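Local coordinates for protein response regulator (Vibrio cholerae O1 biovar El Tor, PDB 7KPO) that forms the DNA-binding domain of the sensor histidine kinase ChiS and so probably attaches this signalling protein to DNA, at residues T33-W41 against T72-I80; M8-T17 against L59-W70. All coordinates share one frame; numbering follows the deposited sequence.

Contact 1: residues T33-W41 against T72-I80; sequences TFAEQSGLW and TVLNSLDYI. With SO4 (sulfate ion), chain B.
Phe34, Tyr79 and Ile80 form the apolar centre, where helix 31-38 packs nearly at right angles (96° between the segment axes) on helix 70-83. Ile80 CD1 lies over one face of the Phe34 ring, 4.2 Å from its centroid, while Ser38 OG lies over the rim of the opposite face. At the ring edge, Phe34 CE1 meets Tyr79 CD1 at 3.7 Å; the two side chains run by one another, pointing opposite ways, their planes at 61°. Tyr79, its CG turned anti to the backbone N (chi1 -177°), holds its ring flat against Ser38, whose CB stands 3.5 Å from the ring centroid, almost on the normal. Gln37 CG touches the phenol oxygen. Helix 31-38 ends at Ser38, and Gly39 leaves it with positive phi; Ser38 OG donates to Phe34 O and accepts from Leu40 N, 3.0 Å away, an ST turn. Leu40 then lays CD1 against Asn75 O and the backbone of Ser76. Trp41 takes Thr72 CG2 over the face of its six-membered ring, and Trp41 NE1 donates to Ser76 OG at 2.9 Å. That hydroxyl in turn donates to Thr72 O, which fixes its rotation. Near the start of helix 70-83, Thr72 OG1 donates to O2 of a sulfate, probably from the crystallisation liquor, at 2.7 Å. Thr72 N adds a weak bond to the same oxygen; the ion is also hydrogen-bonded by Arg69 and Arg71.

Contact 2: residues M8-T17 against L59-W70; sequences MRAVLVEAMT and LRIETLPKTPRW. With SO4 (sulfate ion), chain B.
The Arg9 guanidinium carries Leu64 CD2 over the centre of one face, 3.6 Å above its plane, and turns its edge to the backbone of Pro65. It ties helix 2-27 to the irregular loop that joins helix 53-57 to helix 70-83 in this mainly helical domain. Arg9 NH1 (2.9 Å) and Arg9 NH2 (3.2 Å) grip Pro65 O end-on; both come from the same face of the carbonyl, with NH2 well above its plane. A bend at chi3 (68°) brings the group there, and NH2 adds a weak bond to Leu64 O. The second flat group, the Trp70 ring, has Pro68 CB over one face and, in one of two conformers of selenomethionine Met8, the methyl CE over the other. Arg9 N lies near the ring edge. Leu12, also modelled twice, fits among Trp70, Pro68 and Leu64. Further along the helix Val13 sends CG1 to Leu59 O and CG2 to the backbone of Ile61, while Thr17 CG2 sits 3.4 Å from Leu59 O. Ile61 CD1 rests on the Arg9 carbonyl. A water completes the link between Arg9 and Ile61, accepting from Arg9 NH2 at 2.9 Å and donating to Ile61 O at 2.7 Å.

The two contacts lie on opposite sides of the chain's centre, with their own centres about 15 Å apart. Their segments alternate along the sequence: 8-17, 33-41, 59-70, 72-80. Helix 2-27 packs on the loop that leads into helix 70-83, and that helix in turn receives helix 31-38 and the turn after it. Helices 2-27 and 70-83 also meet directly, with Leu77 CD2 lying 3.6 Å from Ala15 O. The sulfate touches both contacts, through Thr72 in contact 1 and Arg69 in contact 2. Helix 70-83, with the loop before it, is thus held by both helix 2-27 and helix 31-38 in the DNA-binding domain.

Contact 1: residues T33-W41 against T72-I80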
loop_
_atom_site.group_PDB
_atom_site.type_symbol
_atom_site.label_atom_id
_atom_site.label_comp_id
_atom_site.label_asym_id
_atom_site.label_seq_id
_atom_site.Cartn_x
_atom_site.Cartn_y
_atom_site.Cartn_z
ATOM N N THR A 33 18.774 1.708 10.255
ATOM C CA THR A 33 17.743 2.735 10.567
ATOM C C THR A 33 16.348 2.107 10.525
ATOM O O THR A 33 15.509 2.483 11.360
ATOM C CB THR A 33 17.877 3.948 9.645
ATOM O OG1 THR A 33 19.152 4.511 9.950
ATOM C CG2 THR A 33 16.784 4.971 9.853
ATOM N N PHE A 34 16.086 1.236 9.557
ATOM C CA PHE A 34 14.775 0.550 9.560
ATOM C C PHE A 34 14.573 -0.151 10.914
ATOM O O PHE A 34 13.503 0.002 11.523
ATOM C CB PHE A 34 14.674 -0.451 8.409
ATOM C CG PHE A 34 13.675 -1.533 8.708
ATOM C CD1 PHE A 34 12.323 -1.247 8.794
ATOM C CD2 PHE A 34 14.101 -2.818 8.985
ATOM C CE1 PHE A 34 11.414 -2.235 9.130
ATOM C CE2 PHE A 34 13.190 -3.807 9.314
ATOM C CZ PHE A 34 11.850 -3.513 9.382
ATOM N N ALA A 35 15.583 -0.894 11.370
ATOM C CA ALA A 35 15.474 -1.656 12.638
ATOM C C ALA A 35 15.316 -0.714 13.824
ATOM O O ALA A 35 14.433 -0.929 14.656
ATOM C CB ALA A 35 16.726 -2.509 12.823
ATOM N N GLU A 36 16.179 0.284 13.875
ATOM C CA GLU A 36 16.203 1.216 15.015
ATOM C C GLU A 36 14.918 2.049 15.071
ATOM O O GLU A 36 14.317 2.144 16.155
ATOM C CB GLU A 36 17.440 2.098 14.873
ATOM C CG GLU A 36 17.582 3.080 16.003
ATOM C CD GLU A 36 17.694 2.425 17.363
ATOM O OE1 GLU A 36 18.373 1.377 17.460
ATOM O OE2 GLU A 36 17.089 2.953 18.316
ATOM N N GLN A 37 14.506 2.617 13.938
ATOM C CA GLN A 37 13.318 3.506 13.938
ATOM C C GLN A 37 12.038 2.691 14.172
ATOM O O GLN A 37 11.177 3.149 14.943
ATOM C CB GLN A 37 13.268 4.291 12.628
ATOM C CG GLN A 37 12.424 5.551 12.720
ATOM C CD GLN A 37 13.020 6.598 13.637
ATOM O OE1 GLN A 37 14.218 6.594 13.941
ATOM N NE2 GLN A 37 12.185 7.527 14.079
ATOM N N SER A 38 11.923 1.520 13.543
ATOM C CA SER A 38 10.694 0.695 13.693
ATOM C C SER A 38 10.641 0.015 15.062
ATOM O O SER A 38 9.529 -0.294 15.517
ATOM C CB SER A 38 10.615 -0.355 12.620
ATOM O OG SER A 38 11.569 -1.388 12.840
ATOM N N GLY A 39 11.807 -0.264 15.648
ATOM C CA GLY A 39 11.885 -1.020 16.909
ATOM C C GLY A 39 11.578 -2.497 16.695
ATOM O O GLY A 39 11.462 -3.226 17.688
ATOM N N LEU A 40 11.506 -2.948 15.444
ATOM C CA LEU A 40 11.112 -4.362 15.195
ATOM C C LEU A 40 12.291 -5.326 15.338
ATOM O O LEU A 40 12.025 -6.528 15.513
ATOM C CB LEU A 40 10.494 -4.465 13.799
ATOM C CG LEU A 40 9.129 -3.797 13.654
ATOM C CD1 LEU A 40 8.719 -3.733 12.198
ATOM C CD2 LEU A 40 8.076 -4.527 14.474
ATOM N N TRP A 41 13.524 -4.828 15.248
ATOM C CA TRP A 41 14.721 -5.702 15.325
ATOM C C TRP A 41 15.755 -5.036 16.213
ATOM O O TRP A 41 15.882 -3.802 16.161
ATOM C CB TRP A 41 15.290 -5.969 13.929
ATOM C CG TRP A 41 14.300 -6.571 12.987
ATOM C CD1 TRP A 41 13.456 -5.900 12.153
ATOM C CD2 TRP A 41 14.042 -7.973 12.787
ATOM N NE1 TRP A 41 12.690 -6.785 11.445
ATOM C CE2 TRP A 41 13.027 -8.061 11.813
ATOM C CE3 TRP A 41 14.558 -9.151 13.338
ATOM C CZ2 TRP A 41 12.533 -9.283 11.369
ATOM C CZ3 TRP A 41 14.065 -10.361 12.898
ATOM C CH2 TRP A 41 13.064 -10.421 11.927
ATOM N N THR A 72 6.762 -10.889 13.063
ATOM C CA THR A 72 7.730 -9.770 13.039
ATOM C C THR A 72 8.106 -9.473 11.582
ATOM O O THR A 72 8.280 -8.298 11.234
ATOM C CB THR A 72 8.937 -10.079 13.918
ATOM O OG1 THR A 72 8.485 -10.236 15.263
ATOM C CG2 THR A 72 9.958 -8.970 13.847
ATOM N N VAL A 73 8.242 -10.512 10.757
ATOM C CA VAL A 73 8.530 -10.286 9.313
ATOM C C VAL A 73 7.328 -9.577 8.675
ATOM O O VAL A 73 7.535 -8.592 7.960
ATOM C CB VAL A 73 8.865 -11.600 8.590
ATOM C CG1 VAL A 73 8.902 -11.401 7.082
ATOM C CG2 VAL A 73 10.172 -12.179 9.099
ATOM N N LEU A 74 6.104 -10.049 8.922
ATOM C CA LEU A 74 4.930 -9.368 8.306
ATOM C C LEU A 74 4.853 -7.917 8.800
ATOM O O LEU A 74 4.544 -7.038 7.987
ATOM C CB LEU A 74 3.648 -10.145 8.618
ATOM C CG LEU A 74 3.511 -11.485 7.901
ATOM C CD1 LEU A 74 2.309 -12.251 8.418
ATOM C CD2 LEU A 74 3.409 -11.298 6.397
ATOM N N ASN A 75 5.157 -7.673 10.077
ATOM C CA ASN A 75 5.145 -6.288 10.620
ATOM C C ASN A 75 6.220 -5.454 9.914
ATOM O O ASN A 75 6.004 -4.254 9.716
ATOM C CB ASN A 75 5.366 -6.259 12.132
ATOM C CG ASN A 75 4.194 -6.813 12.910
ATOM O OD1 ASN A 75 3.085 -6.899 12.391
ATOM N ND2 ASN A 75 4.438 -7.180 14.154
ATOM N N SER A 76 7.341 -6.080 9.565
ATOM C CA SER A 76 8.448 -5.399 8.848
ATOM C C SER A 76 7.983 -4.990 7.445
ATOM O O SER A 76 8.226 -3.839 7.034
ATOM C CB SER A 76 9.654 -6.286 8.775
ATOM O OG SER A 76 10.155 -6.569 10.072
ATOM N N LEU A 77 7.363 -5.926 6.717
ATOM C CA LEU A 77 6.842 -5.613 5.364
ATOM C C LEU A 77 5.816 -4.475 5.481
ATOM O O LEU A 77 5.874 -3.532 4.676
ATOM C CB LEU A 77 6.204 -6.861 4.742
ATOM C CG LEU A 77 7.080 -8.114 4.655
ATOM C CD1 LEU A 77 6.318 -9.253 4.001
ATOM C CD2 LEU A 77 8.367 -7.857 3.898
ATOM N N ASP A 78 4.927 -4.541 6.475
ATOM C CA ASP A 78 3.884 -3.494 6.661
ATOM C C ASP A 78 4.535 -2.143 6.985
ATOM O O ASP A 78 4.091 -1.122 6.442
ATOM C CB ASP A 78 2.895 -3.890 7.757
ATOM C CG ASP A 78 1.984 -5.049 7.390
ATOM O OD1 ASP A 78 1.931 -5.405 6.199
ATOM O OD2 ASP A 78 1.347 -5.598 8.306
ATOM N N TYR A 79 5.554 -2.140 7.843
ATOM C CA TYR A 79 6.227 -0.876 8.237
ATOM C C TYR A 79 6.873 -0.226 7.009
ATOM O O TYR A 79 6.724 0.990 6.776
ATOM C CB TYR A 79 7.280 -1.141 9.311
ATOM C CG TYR A 79 7.961 0.107 9.803
ATOM C CD1 TYR A 79 9.055 0.635 9.137
ATOM C CD2 TYR A 79 7.499 0.773 10.926
ATOM C CE1 TYR A 79 9.679 1.787 9.580
ATOM C CE2 TYR A 79 8.112 1.927 11.381
ATOM C CZ TYR A 79 9.209 2.434 10.707
ATOM O OH TYR A 79 9.826 3.568 11.146
ATOM N N ILE A 80 7.597 -1.031 6.239
ATOM C CA ILE A 80 8.293 -0.511 5.028
ATOM C C ILE A 80 7.254 0.016 4.027
ATOM O O ILE A 80 7.459 1.121 3.494
ATOM C CB ILE A 80 9.232 -1.594 4.471
ATOM C CG1 ILE A 80 10.394 -1.785 5.454
ATOM C CG2 ILE A 80 9.705 -1.239 3.070
ATOM C CD1 ILE A 80 11.255 -2.996 5.200
HETATM S S SO4 B . 6.463 -12.790 17.066
HETATM O O1 SO4 B . 5.923 -11.751 17.901
HETATM O O2 SO4 B . 6.765 -12.271 15.759
HETATM O O3 SO4 B . 5.486 -13.840 16.951
HETATM O O4 SO4 B . 7.662 -13.324 17.652
#

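Contact 2: residues M8-T17 against L59-W70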
loop_
_atom_site.group_PDB
_atom_site.type_symbol
_atom_site.label_atom_id
_atom_site.label_comp_id
_atom_site.label_asym_id
_atom_site.label_seq_id
_atom_site.Cartn_x
_atom_site.Cartn_y
_atom_site.Cartn_z
HETATM N N MSE A 8 7.529 -21.620 2.441
HETATM C CA MSE A 8 7.313 -20.494 3.334
HETATM C C MSE A 8 8.645 -19.825 3.678
HETATM O O MSE A 8 8.740 -18.599 3.679
HETATM C CB MSE A 8 6.582 -20.971 4.592
HETATM C CG MSE A 8 5.137 -21.346 4.338
HETATM SE SE MSE A 8 4.337 -22.303 5.839
HETATM C CE MSE A 8 4.800 -21.139 7.338
ATOM N N ARG A 9 9.675 -20.631 3.961
ATOM C CA ARG A 9 10.988 -20.103 4.318
ATOM C C ARG A 9 11.606 -19.376 3.112
ATOM O O ARG A 9 12.186 -18.294 3.300
ATOM C CB ARG A 9 11.871 -21.239 4.849
ATOM C CG ARG A 9 11.390 -21.807 6.179
ATOM C CD ARG A 9 12.127 -23.055 6.637
ATOM N NE ARG A 9 13.515 -22.780 6.984
ATOM C CZ ARG A 9 13.930 -22.276 8.142
ATOM N NH1 ARG A 9 13.066 -21.981 9.099
ATOM N NH2 ARG A 9 15.218 -22.054 8.334
ATOM N N ALA A 10 11.495 -19.952 1.916
ATOM C CA ALA A 10 12.042 -19.299 0.706
ATOM C C ALA A 10 11.322 -17.971 0.447
ATOM O O ALA A 10 11.986 -16.984 0.104
ATOM C CB ALA A 10 11.909 -20.227 -0.469
ATOM N N VAL A 11 10.002 -17.956 0.592
ATOM C CA VAL A 11 9.229 -16.706 0.358
ATOM C C VAL A 11 9.606 -15.668 1.424
ATOM O O VAL A 11 9.727 -14.485 1.086
ATOM C CB VAL A 11 7.719 -16.999 0.330
ATOM C CG1 VAL A 11 6.905 -15.722 0.265
ATOM C CG2 VAL A 11 7.361 -17.918 -0.827
ATOM N N LEU A 12 9.814 -16.105 2.667
ATOM C CA LEU A 12 10.160 -15.161 3.764
ATOM C C LEU A 12 11.479 -14.448 3.432
ATOM O O LEU A 12 11.564 -13.228 3.630
ATOM C CB LEU A 12 10.257 -15.941 5.080
ATOM C CG LEU A 12 10.155 -15.102 6.354
ATOM C CD1 LEU A 12 8.752 -14.548 6.521
ATOM C CD2 LEU A 12 10.529 -15.923 7.575
ATOM N N VAL A 13 12.472 -15.186 2.932
ATOM C CA VAL A 13 13.788 -14.572 2.598
ATOM C C VAL A 13 13.616 -13.613 1.414
ATOM O O VAL A 13 14.167 -12.498 1.456
ATOM C CB VAL A 13 14.861 -15.640 2.334
ATOM C CG1 VAL A 13 16.125 -15.023 1.757
ATOM C CG2 VAL A 13 15.173 -16.443 3.591
ATOM N N GLU A 14 12.890 -14.043 0.378
ATOM C CA GLU A 14 12.636 -13.182 -0.808
ATOM C C GLU A 14 11.924 -11.901 -0.356
ATOM O O GLU A 14 12.357 -10.803 -0.740
ATOM C CB GLU A 14 11.790 -13.924 -1.847
ATOM C CG GLU A 14 11.417 -13.081 -3.057
ATOM C CD GLU A 14 12.578 -12.598 -3.915
ATOM O OE1 GLU A 14 13.676 -13.184 -3.826
ATOM O OE2 GLU A 14 12.383 -11.623 -4.669
ATOM N N ALA A 15 10.888 -12.048 0.466
ATOM C CA ALA A 15 10.094 -10.885 0.918
ATOM C C ALA A 15 10.935 -9.900 1.735
ATOM O O ALA A 15 10.872 -8.697 1.497
ATOM C CB ALA A 15 8.898 -11.364 1.704
HETATM N N MSE A 16 11.727 -10.427 2.670
HETATM C CA MSE A 16 12.516 -9.581 3.547
HETATM C C MSE A 16 13.591 -8.839 2.767
HETATM O O MSE A 16 13.753 -7.632 2.921
HETATM C CB MSE A 16 13.146 -10.417 4.660
HETATM C CG MSE A 16 12.169 -10.817 5.728
HETATM SE SE MSE A 16 11.336 -9.241 6.546
HETATM C CE MSE A 16 12.639 -8.311 7.670
ATOM N N THR A 17 14.327 -9.566 1.929
ATOM C CA THR A 17 15.394 -8.951 1.154
ATOM C C THR A 17 14.804 -7.891 0.218
ATOM O O THR A 17 15.359 -6.788 0.133
ATOM C CB THR A 17 16.217 -9.990 0.385
ATOM O OG1 THR A 17 15.389 -10.713 -0.522
ATOM C CG2 THR A 17 16.904 -10.961 1.313
ATOM N N LEU A 59 18.082 -12.773 5.777
ATOM C CA LEU A 59 18.369 -12.293 4.401
ATOM C C LEU A 59 19.009 -13.395 3.556
ATOM O O LEU A 59 19.270 -13.136 2.378
ATOM C CB LEU A 59 19.246 -11.040 4.492
ATOM C CG LEU A 59 18.693 -9.927 5.392
ATOM C CD1 LEU A 59 19.598 -8.706 5.369
ATOM C CD2 LEU A 59 17.268 -9.549 5.001
ATOM N N ARG A 60 19.222 -14.576 4.137
ATOM C CA ARG A 60 19.794 -15.737 3.408
ATOM C C ARG A 60 19.079 -16.993 3.902
ATOM O O ARG A 60 18.887 -17.137 5.122
ATOM C CB ARG A 60 21.306 -15.876 3.634
ATOM C CG ARG A 60 22.124 -14.695 3.137
ATOM C CD ARG A 60 23.627 -14.806 3.352
ATOM N NE ARG A 60 24.309 -15.808 2.531
ATOM C CZ ARG A 60 24.899 -16.922 2.975
ATOM N NH1 ARG A 60 24.928 -17.214 4.266
ATOM N NH2 ARG A 60 25.490 -17.734 2.113
ATOM N N ILE A 61 18.743 -17.897 2.993
ATOM C CA ILE A 61 18.060 -19.142 3.435
ATOM C C ILE A 61 18.995 -19.950 4.352
ATOM O O ILE A 61 18.485 -20.598 5.267
ATOM C CB ILE A 61 17.571 -19.948 2.215
ATOM C CG1 ILE A 61 16.554 -21.019 2.609
ATOM C CG2 ILE A 61 18.725 -20.547 1.424
ATOM C CD1 ILE A 61 15.283 -20.478 3.235
ATOM N N GLU A 62 20.311 -19.870 4.148
ATOM C CA GLU A 62 21.281 -20.667 4.947
ATOM C C GLU A 62 21.287 -20.252 6.422
ATOM O O GLU A 62 21.631 -21.097 7.268
ATOM C CB GLU A 62 22.705 -20.492 4.415
ATOM C CG GLU A 62 22.948 -21.079 3.035
ATOM C CD GLU A 62 22.521 -20.260 1.830
ATOM O OE1 GLU A 62 21.982 -19.149 2.009
ATOM O OE2 GLU A 62 22.780 -20.728 0.701
ATOM N N THR A 63 20.931 -19.003 6.714
ATOM C CA THR A 63 21.013 -18.483 8.104
ATOM C C THR A 63 19.628 -18.281 8.725
ATOM O O THR A 63 19.563 -17.967 9.924
ATOM C CB THR A 63 21.798 -17.165 8.118
ATOM O OG1 THR A 63 21.176 -16.255 7.210
ATOM C CG2 THR A 63 23.249 -17.351 7.729
ATOM N N LEU A 64 18.558 -18.458 7.954
ATOM C CA LEU A 64 17.202 -18.216 8.499
ATOM C C LEU A 64 17.010 -19.080 9.742
ATOM O O LEU A 64 17.251 -20.284 9.700
ATOM C CB LEU A 64 16.172 -18.558 7.422
ATOM C CG LEU A 64 14.723 -18.307 7.825
ATOM C CD1 LEU A 64 14.457 -16.817 7.993
ATOM C CD2 LEU A 64 13.781 -18.911 6.805
ATOM N N PRO A 65 16.567 -18.513 10.888
ATOM C CA PRO A 65 16.382 -19.316 12.093
ATOM C C PRO A 65 15.443 -20.516 11.915
ATOM O O PRO A 65 14.546 -20.485 11.084
ATOM C CB PRO A 65 15.789 -18.319 13.098
ATOM C CG PRO A 65 16.340 -16.988 12.637
ATOM C CD PRO A 65 16.309 -17.083 11.124
ATOM N N LYS A 66 15.685 -21.549 12.717
ATOM C CA LYS A 66 14.831 -22.762 12.712
ATOM C C LYS A 66 13.395 -22.337 13.032
ATOM O O LYS A 66 12.466 -22.918 12.449
ATOM C CB LYS A 66 15.374 -23.763 13.737
ATOM C CG LYS A 66 14.580 -25.053 13.894
ATOM C CD LYS A 66 15.212 -26.043 14.861
ATOM C CE LYS A 66 15.376 -25.507 16.269
ATOM N NZ LYS A 66 14.077 -25.126 16.873
ATOM N N THR A 67 13.249 -21.346 13.918
ATOM C CA THR A 67 11.933 -20.797 14.335
ATOM C C THR A 67 11.834 -19.348 13.869
ATOM O O THR A 67 12.194 -18.430 14.599
ATOM C CB THR A 67 11.735 -20.879 15.854
ATOM O OG1 THR A 67 11.846 -22.252 16.231
ATOM C CG2 THR A 67 10.403 -20.328 16.317
ATOM N N PRO A 68 11.381 -19.082 12.626
ATOM C CA PRO A 68 11.243 -17.704 12.161
ATOM C C PRO A 68 10.124 -16.969 12.909
ATOM O O PRO A 68 9.140 -17.595 13.262
ATOM C CB PRO A 68 10.863 -17.832 10.679
ATOM C CG PRO A 68 11.211 -19.265 10.322
ATOM C CD PRO A 68 11.017 -20.057 11.595
ATOM N N ARG A 69 10.316 -15.672 13.146
ATOM C CA ARG A 69 9.260 -14.832 13.766
ATOM C C ARG A 69 8.401 -14.278 12.619
ATOM O O ARG A 69 8.590 -13.130 12.212
ATOM C CB ARG A 69 9.891 -13.747 14.638
ATOM C CG ARG A 69 10.637 -14.276 15.853
ATOM C CD ARG A 69 11.076 -13.122 16.734
ATOM N NE ARG A 69 11.775 -13.521 17.950
ATOM C CZ ARG A 69 11.204 -13.717 19.138
ATOM N NH1 ARG A 69 9.900 -13.556 19.297
ATOM N NH2 ARG A 69 11.946 -14.067 20.174
ATOM N N TRP A 70 7.478 -15.100 12.118
ATOM C CA TRP A 70 6.610 -14.747 10.966
ATOM C C TRP A 70 5.903 -13.406 11.176
ATOM O O TRP A 70 5.850 -12.617 10.222
ATOM C CB TRP A 70 5.586 -15.861 10.719
ATOM C CG TRP A 70 6.225 -17.199 10.516
ATOM C CD1 TRP A 70 6.409 -18.161 11.463
ATOM C CD2 TRP A 70 6.824 -17.706 9.309
ATOM N NE1 TRP A 70 7.055 -19.240 10.926
ATOM C CE2 TRP A 70 7.318 -18.995 9.608
ATOM C CE3 TRP A 70 6.971 -17.216 8.009
ATOM C CZ2 TRP A 70 7.964 -19.786 8.661
ATOM C CZ3 TRP A 70 7.603 -18.003 7.070
ATOM C CH2 TRP A 70 8.090 -19.269 7.395
HETATM S S SO4 B . 6.463 -12.790 17.066
HETATM O O1 SO4 B . 5.923 -11.751 17.901
HETATM O O2 SO4 B . 6.765 -12.271 15.759
HETATM O O3 SO4 B . 5.486 -13.840 16.951
HETATM O O4 SO4 B . 7.662 -13.324 17.652
HETATM O O HOH W 1 16.701 -22.554 5.887
#